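Side-chain contact in fanconi-associated nuclease 1 homolog (Pseudomonas aeruginosa, PDB 5Y7Q), which is a bacterial homolog of Fanconi-associated nuclease 1, with a VRR-NUC domain, and is bound here to DNA: residues A[42-45]-A[46-50]. Residues are numbered along the deposited sequence; the frame is centred on the assembly and turned at random.
Sequences YYLH and NFRAV. With nucleotides of chain B.
Arg48 reaches along the helix to Leu44 and His45, four and three residues earlier. Its CB lies 3.8 Å from His45 O. CG comes down beside Leu44 O at 3.2 Å. The chain then bends at chi2 and again at chi3 (-99°), which brings the guanidinium alongside Leu44 and His45. Leu44 CG sits over one face of that group, offset toward its rim, and Leu44 CD2 is 3.5 Å from Arg48 NH1. Arg48 NH2 stands at the edge of the His45 ring, near the ring plane and 3.9 Å from ND1, with the two planes 44° apart. The same NH2 forms a salt bridge with Glu78 at the start of helix 78-89, which ties the two helices together. Residues 42-50 are the first turns of helix 42-57, in the FAN1 HTH domain. Regular i to i+4 backbone bonds run through them; Arg48 N to Leu44 O is 2.9 Å. Near the helix start, the Asn46 side-chain amide lies beside Tyr42 O without bonding to it, and its ND2 is at the edge of the Tyr42 ring, 4.3 Å from CD2. Tyr42 CG lies between the backbone N and the carbonyl carbon (chi1 69°), and the ring points to the bound DNA. Tyr42 OH donates a hydrogen bond to OP2 of DG10 of chain B at 2.6 Å.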
ATOM      1  N   TYR A  42     -10.282  13.311  23.894  1.00 63.32           N
ATOM      2  CA  TYR A  42      -9.125  13.375  22.996  1.00 63.01           C
ATOM      3  C   TYR A  42      -9.520  13.294  21.520  1.00 66.72           C
ATOM      4  O   TYR A  42      -9.020  14.067  20.690  1.00 69.57           O
ATOM      5  CB  TYR A  42      -8.128  12.243  23.331  1.00 57.08           C
ATOM      6  CG  TYR A  42      -8.629  10.852  22.999  1.00 55.03           C
ATOM      7  CD1 TYR A  42      -9.412  10.135  23.899  1.00 58.42           C
ATOM      8  CD2 TYR A  42      -8.366  10.275  21.767  1.00 52.77           C
ATOM      9  CE1 TYR A  42      -9.902   8.875  23.576  1.00 58.32           C
ATOM     10  CE2 TYR A  42      -8.841   9.024  21.436  1.00 51.23           C
ATOM     11  CZ  TYR A  42      -9.604   8.328  22.339  1.00 68.82           C
ATOM     12  OH  TYR A  42     -10.079   7.080  21.996  1.00 75.75           O
ATOM     13  N   TYR A  43     -10.451  12.391  21.195  1.00 64.30           N
ATOM     14  CA  TYR A  43     -10.852  12.173  19.807  1.00 56.86           C
ATOM     15  C   TYR A  43     -11.585  13.389  19.240  1.00 58.72           C
ATOM     16  O   TYR A  43     -11.310  13.814  18.110  1.00 54.94           O
ATOM     17  CB  TYR A  43     -11.727  10.919  19.719  1.00 52.67           C
ATOM     18  CG  TYR A  43     -13.000  10.974  20.575  1.00 58.16           C
ATOM     19  CD1 TYR A  43     -12.955  10.700  21.943  1.00 61.38           C
ATOM     20  CD2 TYR A  43     -14.239  11.302  20.013  1.00 51.77           C
ATOM     21  CE1 TYR A  43     -14.096  10.757  22.734  1.00 66.20           C
ATOM     22  CE2 TYR A  43     -15.387  11.336  20.791  1.00 58.95           C
ATOM     23  CZ  TYR A  43     -15.315  11.070  22.155  1.00 66.12           C
ATOM     24  OH  TYR A  43     -16.452  11.119  22.950  1.00 63.89           O
ATOM     25  N   LEU A  44     -12.520  13.963  20.010  1.00 58.65           N
ATOM     26  CA  LEU A  44     -13.209  15.171  19.564  1.00 62.26           C
ATOM     27  C   LEU A  44     -12.226  16.317  19.330  1.00 65.09           C
ATOM     28  O   LEU A  44     -12.282  16.985  18.290  1.00 61.40           O
ATOM     29  CB  LEU A  44     -14.274  15.567  20.580  1.00 66.45           C
ATOM     30  CG  LEU A  44     -14.981  16.895  20.368  1.00 67.87           C
ATOM     31  CD1 LEU A  44     -15.743  16.853  19.078  1.00 72.27           C
ATOM     32  CD2 LEU A  44     -15.912  17.107  21.523  1.00 73.02           C
ATOM     33  N   HIS A  45     -11.310  16.546  20.289  1.00 63.45           N
ATOM     34  CA  HIS A  45     -10.217  17.509  20.114  1.00 61.96           C
ATOM     35  C   HIS A  45      -9.489  17.309  18.783  1.00 65.09           C
ATOM     36  O   HIS A  45      -9.236  18.274  18.043  1.00 66.82           O
ATOM     37  CB  HIS A  45      -9.215  17.388  21.260  1.00 59.38           C
ATOM     38  CG  HIS A  45      -9.764  17.747  22.599  1.00 76.86           C
ATOM     39  ND1 HIS A  45     -10.921  18.479  22.762  1.00 82.32           N
ATOM     40  CD2 HIS A  45      -9.302  17.493  23.847  1.00 77.95           C
ATOM     41  CE1 HIS A  45     -11.153  18.652  24.051  1.00 84.37           C
ATOM     42  NE2 HIS A  45     -10.186  18.063  24.732  1.00 86.22           N
ATOM     43  N   ASN A  46      -9.133  16.059  18.463  1.00 56.41           N
ATOM     44  CA  ASN A  46      -8.454  15.822  17.193  1.00 61.53           C
ATOM     45  C   ASN A  46      -9.345  16.220  16.016  1.00 66.26           C
ATOM     46  O   ASN A  46      -8.881  16.848  15.050  1.00 72.72           O
ATOM     47  CB  ASN A  46      -8.010  14.352  17.083  1.00 56.76           C
ATOM     48  CG  ASN A  46      -7.067  13.916  18.220  1.00 56.45           C
ATOM     49  OD1 ASN A  46      -6.430  14.750  18.877  1.00 59.90           O
ATOM     50  ND2 ASN A  46      -6.983  12.596  18.449  1.00 55.02           N
ATOM     51  N   PHE A  47     -10.634  15.891  16.092  1.00 63.57           N
ATOM     52  CA  PHE A  47     -11.547  16.201  14.993  1.00 68.18           C
ATOM     53  C   PHE A  47     -11.687  17.711  14.769  1.00 71.50           C
ATOM     54  O   PHE A  47     -11.661  18.181  13.618  1.00 72.17           O
ATOM     55  CB  PHE A  47     -12.908  15.571  15.277  1.00 69.59           C
ATOM     56  CG  PHE A  47     -13.821  15.554  14.097  1.00 66.33           C
ATOM     57  CD1 PHE A  47     -13.829  14.480  13.227  1.00 63.07           C
ATOM     58  CD2 PHE A  47     -14.665  16.607  13.847  1.00 64.45           C
ATOM     59  CE1 PHE A  47     -14.668  14.465  12.133  1.00 58.93           C
ATOM     60  CE2 PHE A  47     -15.502  16.586  12.759  1.00 67.85           C
ATOM     61  CZ  PHE A  47     -15.503  15.515  11.901  1.00 59.09           C
ATOM     62  N   ARG A  48     -11.864  18.485  15.853  1.00 66.85           N
ATOM     63  CA  ARG A  48     -11.836  19.946  15.746  1.00 68.90           C
ATOM     64  C   ARG A  48     -10.522  20.434  15.123  1.00 77.58           C
ATOM     65  O   ARG A  48     -10.522  21.351  14.285  1.00 74.43           O
ATOM     66  CB  ARG A  48     -12.060  20.595  17.123  1.00 67.65           C
ATOM     67  CG  ARG A  48     -13.237  20.034  17.922  1.00 66.59           C
ATOM     68  CD  ARG A  48     -13.923  21.054  18.774  1.00 68.74           C
ATOM     69  NE  ARG A  48     -13.538  21.038  20.188  1.00 81.98           N
ATOM     70  CZ  ARG A  48     -14.384  20.810  21.197  1.00 81.79           C
ATOM     71  NH1 ARG A  48     -15.655  20.550  20.940  1.00 86.93           N
ATOM     72  NH2 ARG A  48     -13.967  20.834  22.461  1.00 75.36           N
ATOM     73  N   ALA A  49      -9.391  19.816  15.504  1.00 77.64           N
ATOM     74  CA  ALA A  49      -8.111  20.185  14.894  1.00 77.60           C
ATOM     75  C   ALA A  49      -8.139  20.020  13.378  1.00 70.06           C
ATOM     76  O   ALA A  49      -7.654  20.896  12.644  1.00 74.60           O
ATOM     77  CB  ALA A  49      -6.971  19.355  15.489  1.00 83.39           C
ATOM     78  N   VAL A  50      -8.705  18.908  12.890  1.00 59.52           N
ATOM     79  CA  VAL A  50      -8.772  18.695  11.441  1.00 63.15           C
ATOM     80  C   VAL A  50      -9.693  19.708  10.770  1.00 73.04           C
ATOM     81  O   VAL A  50      -9.383  20.211   9.679  1.00 68.03           O
ATOM     82  CB  VAL A  50      -9.206  17.258  11.108  1.00 60.70           C
ATOM     83  CG1 VAL A  50     -10.035  17.243   9.814  1.00 58.92           C
ATOM     84  CG2 VAL A  50      -7.986  16.377  10.943  1.00 67.49           C
TER
ATOM     85  P    DG B  10     -11.530   5.407  24.702  1.00 72.33           P
ATOM     86  OP1  DG B  10     -12.128   5.611  26.038  1.00 84.65           O
ATOM     87  OP2  DG B  10     -11.993   6.125  23.503  1.00 55.80           O
ATOM     88  O5'  DG B  10      -9.976   5.642  24.925  1.00 71.55           O
ATOM     89  C5'  DG B  10      -9.320   4.931  25.962  1.00 67.05           C
ATOM     90  C4'  DG B  10      -7.850   4.867  25.695  1.00 70.76           C
ATOM     91  O4'  DG B  10      -7.625   4.005  24.563  1.00 78.46           O
ATOM     92  C3'  DG B  10      -7.233   6.218  25.348  1.00 83.33           C
ATOM     93  O3'  DG B  10      -6.230   6.548  26.278  1.00 93.41           O
ATOM     94  C2'  DG B  10      -6.651   6.042  23.947  1.00 75.64           C
ATOM     95  C1'  DG B  10      -6.601   4.536  23.768  1.00 71.35           C
ATOM     96  N9   DG B  10      -6.840   4.154  22.396  1.00 68.68           N
ATOM     97  C8   DG B  10      -7.793   4.667  21.547  1.00 64.45           C
ATOM     98  N7   DG B  10      -7.770   4.139  20.358  1.00 65.09           N
ATOM     99  C5   DG B  10      -6.723   3.224  20.420  1.00 74.77           C
ATOM    100  C6   DG B  10      -6.213   2.347  19.430  1.00 78.49           C
ATOM    101  O6   DG B  10      -6.599   2.204  18.253  1.00 65.51           O
ATOM    102  N1   DG B  10      -5.136   1.594  19.920  1.00 83.80           N
ATOM    103  C2   DG B  10      -4.622   1.687  21.205  1.00 84.40           C
ATOM    104  N2   DG B  10      -3.592   0.887  21.504  1.00 92.18           N
ATOM    105  N3   DG B  10      -5.095   2.496  22.133  1.00 83.04           N
ATOM    106  C4   DG B  10      -6.138   3.234  21.673  1.00 80.03           C
TER